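Local coordinates for protein CG4930 (Drosophila melanogaster, PDB 3ISM) that inhibits endonuclease G by forming a complex with the nuclease, at residues C[21-29]-C[37-45]; C[85-93]-C[126-136]. The protein carries 1 engineered substitution. All blocks are in the same frame, centred on the assembly; numbering follows the deposited sequence.

Contact 1 of 2, residues C[21-29]-C[37-45]; sequences AQNDYTIGL and QKLIETRVQ
Arg43, at the end of helix 32-43, and Tyr25, in the N-terminal segment before that helix, give a worked example of how one guanidinium can serve a backbone turn and an aromatic ring at once. From CB, the Arg43 chain leaves with CG beside the backbone N (chi1 -49°) and then runs extended to NE, which carries the charged end across to the N-terminal segment. CD lies 3.7 Å from Tyr25 CE1. Further out, Arg43 CZ lies 4.4 Å from the centroid of the Tyr25 ring, over the face, in a cation-pi contact whose two planes stand 74° apart, so the guanidinium presents its edge rather than lying flat. Arg43 NH1 sits over the middle of the ring and hydrogen-bonds to Asp24 O at 2.8 Å, approaching from above the carbonyl plane. Arg43 NH2 spreads to two carbonyls, Ala21 O at 2.8 Å and Asp24 O at 3.0 Å, both weak bonds. Gln22 O lies over a face of the guanidinium, near NH1 but too badly aligned to count as a hydrogen bond. Leu39 CD2 rests over the guanidinium, while Leu39 CD1 is 3.8 Å from Ile27 CG1. Tyr25 also packs on Arg61 and Thr62 of helix 52-75. The bonded carbonyls belong to the first and last residues of a type I turn, Ala21 to Asp24. The whole is a cation-pi contact combined with arginine hydrogen bonds to turn carbonyls, joining the N-terminal segment to the helical Ku C-terminal-like domain.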
# COMPACT_ATOMS: atom_id res chain seq x y z
N ALA C 21 -18.95 39.43 7.36
CA ALA C 21 -20.06 38.62 7.95
C ALA C 21 -20.10 37.21 7.36
O ALA C 21 -19.56 36.97 6.26
CB ALA C 21 -21.40 39.33 7.76
N GLN C 22 -20.73 36.29 8.09
CA GLN C 22 -20.83 34.87 7.72
C GLN C 22 -21.52 34.68 6.37
O GLN C 22 -21.04 33.94 5.50
CB GLN C 22 -21.58 34.09 8.81
CG GLN C 22 -21.03 34.25 10.23
CD GLN C 22 -22.07 34.00 11.33
OE1 GLN C 22 -23.09 33.34 11.11
NE2 GLN C 22 -21.81 34.54 12.53
N ASN C 23 -22.65 35.36 6.19
CA ASN C 23 -23.46 35.19 4.99
C ASN C 23 -23.28 36.34 3.96
O ASN C 23 -24.16 36.59 3.13
CB ASN C 23 -24.94 34.99 5.38
CG ASN C 23 -25.15 33.86 6.42
OD1 ASN C 23 -24.21 33.18 6.84
ND2 ASN C 23 -26.40 33.67 6.82
N ASP C 24 -22.14 37.03 4.04
CA ASP C 24 -21.76 38.05 3.06
C ASP C 24 -20.58 37.60 2.21
O ASP C 24 -19.54 37.18 2.74
CB ASP C 24 -21.42 39.38 3.74
CG ASP C 24 -22.65 40.26 3.97
OD1 ASP C 24 -23.51 40.35 3.07
OD2 ASP C 24 -22.74 40.87 5.05
N TYR C 25 -20.74 37.68 0.90
CA TYR C 25 -19.69 37.29 -0.03
C TYR C 25 -19.34 38.49 -0.87
O TYR C 25 -19.65 38.55 -2.05
CB TYR C 25 -20.15 36.13 -0.91
CG TYR C 25 -20.38 34.85 -0.16
CD1 TYR C 25 -19.44 33.81 -0.22
CD2 TYR C 25 -21.53 34.66 0.60
CE1 TYR C 25 -19.65 32.63 0.47
CE2 TYR C 25 -21.74 33.49 1.30
CZ TYR C 25 -20.80 32.48 1.22
OH TYR C 25 -21.03 31.31 1.91
N THR C 26 -18.68 39.46 -0.24
CA THR C 26 -18.37 40.73 -0.86
C THR C 26 -17.14 40.64 -1.75
O THR C 26 -16.05 40.28 -1.31
CB THR C 26 -18.14 41.79 0.22
OG1 THR C 26 -19.27 41.82 1.09
CG2 THR C 26 -17.93 43.16 -0.40
N ILE C 27 -17.31 40.98 -3.03
CA ILE C 27 -16.18 41.14 -3.92
C ILE C 27 -16.16 42.59 -4.40
O ILE C 27 -17.01 42.99 -5.19
CB ILE C 27 -16.22 40.14 -5.10
CG1 ILE C 27 -16.14 38.69 -4.58
CG2 ILE C 27 -15.07 40.43 -6.08
CD1 ILE C 27 -16.32 37.61 -5.65
N GLY C 28 -15.21 43.37 -3.90
CA GLY C 28 -15.09 44.78 -4.28
C GLY C 28 -14.46 44.94 -5.66
O GLY C 28 -13.79 44.03 -6.17
N LEU C 29 -14.66 46.11 -6.25
CA LEU C 29 -14.10 46.42 -7.57
C LEU C 29 -12.65 46.92 -7.50
O LEU C 29 -12.05 47.20 -8.54
CB LEU C 29 -14.97 47.47 -8.29
CG LEU C 29 -16.48 47.24 -8.37
CD1 LEU C 29 -17.20 48.52 -8.78
CD2 LEU C 29 -16.83 46.11 -9.32
N GLN C 37 -10.37 35.25 -4.15
CA GLN C 37 -9.44 34.25 -3.64
C GLN C 37 -9.55 34.05 -2.12
O GLN C 37 -9.34 32.95 -1.63
CB GLN C 37 -7.99 34.58 -4.04
CG GLN C 37 -7.67 34.30 -5.52
CD GLN C 37 -6.25 34.71 -5.94
OE1 GLN C 37 -5.76 35.76 -5.54
NE2 GLN C 37 -5.61 33.88 -6.76
N LYS C 38 -9.88 35.12 -1.39
CA LYS C 38 -9.95 35.03 0.08
C LYS C 38 -11.18 34.25 0.49
O LYS C 38 -11.12 33.45 1.43
CB LYS C 38 -9.95 36.41 0.74
CG LYS C 38 -9.74 36.38 2.26
CD LYS C 38 -9.99 37.76 2.90
CE LYS C 38 -10.13 37.65 4.41
NZ LYS C 38 -10.42 38.98 5.04
N LEU C 39 -12.28 34.46 -0.23
CA LEU C 39 -13.52 33.72 0.01
C LEU C 39 -13.36 32.22 -0.27
O LEU C 39 -13.78 31.40 0.53
CB LEU C 39 -14.65 34.31 -0.84
CG LEU C 39 -15.08 35.75 -0.54
CD1 LEU C 39 -15.98 36.25 -1.66
CD2 LEU C 39 -15.75 35.86 0.84
N ILE C 40 -12.77 31.87 -1.41
CA ILE C 40 -12.43 30.47 -1.72
C ILE C 40 -11.54 29.86 -0.65
O ILE C 40 -11.82 28.77 -0.14
CB ILE C 40 -11.74 30.36 -3.10
CG1 ILE C 40 -12.65 30.95 -4.19
CG2 ILE C 40 -11.36 28.91 -3.42
CD1 ILE C 40 -13.98 30.15 -4.38
N GLU C 41 -10.49 30.58 -0.28
CA GLU C 41 -9.48 30.07 0.64
C GLU C 41 -10.05 29.78 2.02
O GLU C 41 -9.68 28.79 2.65
CB GLU C 41 -8.32 31.06 0.72
CG GLU C 41 -7.26 30.75 1.76
CD GLU C 41 -6.44 31.97 2.10
OE1 GLU C 41 -6.41 32.92 1.27
OE2 GLU C 41 -5.83 31.99 3.19
N THR C 42 -10.96 30.64 2.48
CA THR C 42 -11.53 30.52 3.82
C THR C 42 -12.86 29.74 3.89
O THR C 42 -13.15 29.10 4.90
CB THR C 42 -11.73 31.92 4.44
OG1 THR C 42 -12.54 32.72 3.56
CG2 THR C 42 -10.39 32.63 4.63
N ARG C 43 -13.66 29.78 2.82
CA ARG C 43 -15.01 29.20 2.86
C ARG C 43 -15.18 27.93 2.03
O ARG C 43 -16.16 27.19 2.20
CB ARG C 43 -16.05 30.24 2.44
CG ARG C 43 -15.90 31.57 3.15
CD ARG C 43 -17.21 32.33 3.23
NE ARG C 43 -17.05 33.59 3.94
CZ ARG C 43 -17.94 34.58 3.91
NH1 ARG C 43 -19.06 34.46 3.21
NH2 ARG C 43 -17.71 35.70 4.59
N VAL C 44 -14.24 27.68 1.13
CA VAL C 44 -14.36 26.53 0.25
C VAL C 44 -13.22 25.53 0.45
O VAL C 44 -13.46 24.33 0.69
CB VAL C 44 -14.48 26.95 -1.23
CG1 VAL C 44 -14.81 25.76 -2.09
CG2 VAL C 44 -15.55 28.01 -1.39
N GLN C 45 -11.98 26.02 0.36
CA GLN C 45 -10.80 25.19 0.60
C GLN C 45 -10.50 25.06 2.09
O GLN C 45 -9.48 25.55 2.58
CB GLN C 45 -9.57 25.77 -0.12
CG GLN C 45 -9.56 25.59 -1.62
CD GLN C 45 -8.47 26.42 -2.30
OE1 GLN C 45 -8.31 27.61 -2.02
NE2 GLN C 45 -7.74 25.79 -3.21

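Contact 2 of 2, residues C[85-93]-C[126-136]; sequences TEKASQLLE and FWRDVLVKKQL
Phe126 and Thr85 meet at one end of a nearly parallel helix pair in the all-helical Ku C-terminal-like domain, where helices 81-102 and 124-132 run 29° apart with axes 10.8 Å from each other at closest approach. Phe126 CD1 touches Thr85 CG2 at 3.5 Å as the two side chains run past each other in opposite directions, and Val130 CB of the same helix as Phe126 sits above one face of the ring, toward the rim. The helix widens here into a pi turn, Phe126 O accepting from both Val130 N and Leu131 N. Val130 CG1 packs on Ser89 OG at 3.6 Å. Leu131 crosses Leu92 at about a right angle, and their CD2 methyls are tightly apposed at 3.4 Å; Leu92 also packs on Tyr107 and Trp110 of helix 104-120. Lys134 lies along the outer margin: its CD is 3.7 Å from Glu93 OE1, whereas Lys134 NZ stays 4.7 Å from that oxygen, so the opposite charges are near without touching. Gln135, with positive phi, closes the helix in a Schellman motif. Beyond it Leu136 packs against helix 81-102, its CD1 4.1 Å from Leu92 CD2 and its CD2 4.3 Å from Glu93 CG.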
# COMPACT_ATOMS: atom_id res chain seq x y z
N THR C 85 -11.74 46.08 -17.78
CA THR C 85 -11.70 44.89 -18.62
C THR C 85 -10.61 43.94 -18.14
O THR C 85 -10.81 42.73 -18.08
CB THR C 85 -11.51 45.25 -20.12
OG1 THR C 85 -12.61 46.05 -20.54
CG2 THR C 85 -11.46 44.03 -20.99
N GLU C 86 -9.46 44.50 -17.77
CA GLU C 86 -8.37 43.70 -17.21
C GLU C 86 -8.78 43.01 -15.90
O GLU C 86 -8.51 41.82 -15.70
CB GLU C 86 -7.10 44.55 -17.01
CG GLU C 86 -5.91 43.78 -16.47
CD GLU C 86 -5.58 42.52 -17.27
OE1 GLU C 86 -6.03 42.39 -18.43
OE2 GLU C 86 -4.82 41.66 -16.75
N LYS C 87 -9.44 43.75 -15.02
CA LYS C 87 -9.96 43.17 -13.78
C LYS C 87 -10.94 42.01 -14.05
O LYS C 87 -10.86 40.96 -13.41
CB LYS C 87 -10.64 44.27 -12.94
CG LYS C 87 -9.66 45.16 -12.21
CD LYS C 87 -10.36 46.29 -11.48
CE LYS C 87 -9.37 47.12 -10.68
NZ LYS C 87 -10.01 48.35 -10.16
N ALA C 88 -11.83 42.19 -15.02
CA ALA C 88 -12.80 41.16 -15.38
C ALA C 88 -12.14 39.91 -15.94
O ALA C 88 -12.50 38.80 -15.58
CB ALA C 88 -13.80 41.71 -16.36
N SER C 89 -11.15 40.11 -16.80
CA SER C 89 -10.37 39.03 -17.40
C SER C 89 -9.68 38.16 -16.33
O SER C 89 -9.82 36.93 -16.32
CB SER C 89 -9.35 39.65 -18.37
OG SER C 89 -8.48 38.68 -18.92
N GLN C 90 -8.96 38.81 -15.42
CA GLN C 90 -8.27 38.11 -14.33
C GLN C 90 -9.22 37.37 -13.39
O GLN C 90 -8.95 36.24 -13.02
CB GLN C 90 -7.42 39.09 -13.54
CG GLN C 90 -6.23 39.65 -14.30
CD GLN C 90 -5.33 40.51 -13.44
OE1 GLN C 90 -5.21 40.28 -12.23
NE2 GLN C 90 -4.68 41.50 -14.05
N LEU C 91 -10.31 38.02 -12.99
CA LEU C 91 -11.33 37.36 -12.15
C LEU C 91 -11.99 36.20 -12.90
O LEU C 91 -12.17 35.12 -12.33
CB LEU C 91 -12.39 38.36 -11.63
CG LEU C 91 -13.52 37.80 -10.73
CD1 LEU C 91 -12.96 37.06 -9.53
CD2 LEU C 91 -14.46 38.90 -10.26
N LEU C 92 -12.32 36.41 -14.17
CA LEU C 92 -12.95 35.35 -14.97
C LEU C 92 -12.08 34.11 -15.05
O LEU C 92 -12.56 32.99 -14.85
CB LEU C 92 -13.31 35.85 -16.37
CG LEU C 92 -14.09 34.92 -17.31
CD1 LEU C 92 -15.40 34.53 -16.68
CD2 LEU C 92 -14.35 35.64 -18.64
N GLU C 93 -10.80 34.31 -15.33
CA GLU C 93 -9.83 33.23 -15.39
C GLU C 93 -9.71 32.45 -14.07
O GLU C 93 -9.78 31.23 -14.05
CB GLU C 93 -8.46 33.79 -15.78
CG GLU C 93 -7.47 32.74 -16.15
CD GLU C 93 -6.53 33.19 -17.27
OE1 GLU C 93 -6.30 34.42 -17.44
OE2 GLU C 93 -6.03 32.29 -17.98
N PHE C 126 -12.17 42.05 -26.63
CA PHE C 126 -12.41 41.17 -25.48
C PHE C 126 -12.85 39.76 -25.92
O PHE C 126 -12.41 38.77 -25.35
CB PHE C 126 -13.42 41.78 -24.51
CG PHE C 126 -13.63 40.97 -23.25
CD1 PHE C 126 -12.73 41.05 -22.19
CD2 PHE C 126 -14.75 40.15 -23.11
CE1 PHE C 126 -12.93 40.30 -21.03
CE2 PHE C 126 -14.95 39.40 -21.95
CZ PHE C 126 -14.04 39.48 -20.91
N TRP C 127 -13.70 39.68 -26.94
CA TRP C 127 -14.14 38.38 -27.47
C TRP C 127 -12.93 37.62 -28.02
O TRP C 127 -12.68 36.51 -27.61
CB TRP C 127 -15.25 38.54 -28.51
CG TRP C 127 -15.61 37.29 -29.29
CD1 TRP C 127 -15.51 37.12 -30.65
CD2 TRP C 127 -16.09 36.04 -28.77
NE1 TRP C 127 -15.91 35.85 -31.01
CE2 TRP C 127 -16.28 35.17 -29.87
CE3 TRP C 127 -16.39 35.56 -27.48
CZ2 TRP C 127 -16.75 33.86 -29.73
CZ3 TRP C 127 -16.84 34.26 -27.34
CH2 TRP C 127 -17.03 33.43 -28.45
N ARG C 128 -12.17 38.27 -28.90
CA ARG C 128 -11.01 37.64 -29.54
C ARG C 128 -9.83 37.38 -28.61
O ARG C 128 -9.27 36.28 -28.61
CB ARG C 128 -10.55 38.47 -30.74
CG ARG C 128 -11.51 38.43 -31.92
CD ARG C 128 -10.92 39.08 -33.17
NE ARG C 128 -10.62 40.49 -32.93
CZ ARG C 128 -11.36 41.50 -33.37
NH1 ARG C 128 -12.46 41.28 -34.09
NH2 ARG C 128 -11.00 42.75 -33.09
N ASP C 129 -9.45 38.38 -27.81
CA ASP C 129 -8.20 38.33 -27.04
C ASP C 129 -8.37 37.62 -25.71
O ASP C 129 -7.43 37.01 -25.20
CB ASP C 129 -7.65 39.74 -26.80
CG ASP C 129 -7.39 40.51 -28.08
OD1 ASP C 129 -7.09 39.87 -29.12
OD2 ASP C 129 -7.48 41.76 -28.06
N VAL C 130 -9.56 37.72 -25.13
CA VAL C 130 -9.81 37.12 -23.83
C VAL C 130 -10.62 35.83 -23.93
O VAL C 130 -10.07 34.75 -23.66
CB VAL C 130 -10.43 38.13 -22.83
CG1 VAL C 130 -10.65 37.47 -21.49
CG2 VAL C 130 -9.51 39.36 -22.66
N LEU C 131 -11.90 35.91 -24.29
CA LEU C 131 -12.76 34.72 -24.23
C LEU C 131 -12.29 33.60 -25.17
O LEU C 131 -12.28 32.42 -24.79
CB LEU C 131 -14.23 35.06 -24.48
CG LEU C 131 -14.88 35.99 -23.44
CD1 LEU C 131 -16.38 36.23 -23.70
CD2 LEU C 131 -14.70 35.42 -22.05
N VAL C 132 -11.91 33.97 -26.39
CA VAL C 132 -11.46 33.01 -27.38
C VAL C 132 -10.01 32.58 -27.13
O VAL C 132 -9.74 31.39 -26.89
CB VAL C 132 -11.63 33.55 -28.84
CG1 VAL C 132 -10.94 32.63 -29.84
CG2 VAL C 132 -13.11 33.72 -29.19
N LYS C 133 -9.07 33.54 -27.14
CA LYS C 133 -7.65 33.20 -27.02
C LYS C 133 -7.30 32.49 -25.72
O LYS C 133 -6.53 31.53 -25.73
CB LYS C 133 -6.75 34.41 -27.20
CG LYS C 133 -5.31 34.02 -27.51
CD LYS C 133 -4.35 35.18 -27.43
CE LYS C 133 -2.92 34.68 -27.66
NZ LYS C 133 -2.02 35.18 -26.58
N LYS C 134 -7.86 32.94 -24.60
CA LYS C 134 -7.57 32.33 -23.30
C LYS C 134 -8.44 31.11 -23.03
O LYS C 134 -8.38 30.53 -21.94
CB LYS C 134 -7.69 33.36 -22.18
CG LYS C 134 -6.59 34.43 -22.17
CD LYS C 134 -6.79 35.42 -21.00
CE LYS C 134 -6.01 36.71 -21.22
NZ LYS C 134 -4.54 36.48 -21.22
N GLN C 135 -9.25 30.73 -24.03
CA GLN C 135 -10.17 29.59 -23.94
C GLN C 135 -11.04 29.61 -22.68
O GLN C 135 -11.05 28.65 -21.89
CB GLN C 135 -9.41 28.26 -24.10
CG GLN C 135 -8.58 28.19 -25.39
CD GLN C 135 -7.87 26.86 -25.59
OE1 GLN C 135 -8.48 25.80 -25.47
NE2 GLN C 135 -6.57 26.92 -25.90
N LEU C 136 -11.75 30.72 -22.47
CA LEU C 136 -12.55 30.89 -21.26
C LEU C 136 -14.04 30.59 -21.44
O LEU C 136 -14.87 31.05 -20.66
CB LEU C 136 -12.33 32.26 -20.60
CG LEU C 136 -10.86 32.58 -20.25
CD1 LEU C 136 -10.71 34.02 -19.76
CD2 LEU C 136 -10.23 31.58 -19.26

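Contacts 1 and 2 lie in series along the chain, their centres about 22 Å apart. They meet directly: Leu29 O of segment 21-29 is 2.8 Å from Lys87 NZ on helix 81-102, a probable hydrogen bond. Helix 52-75 touches both, with Thr62 against Leu39 in contact 1 and Leu74 against Phe126 in contact 2. Contact 1 is a mainly polar surface contact with a small apolar part, contact 2 a partly buried and largely apolar one between helices. The nuclease, CG8862, reaches only the end of segment 37-45, where Gln45, which is not part of the contact, packs on Arg94 of the CG8862 chain; the nuclease chains do not reach contact 2.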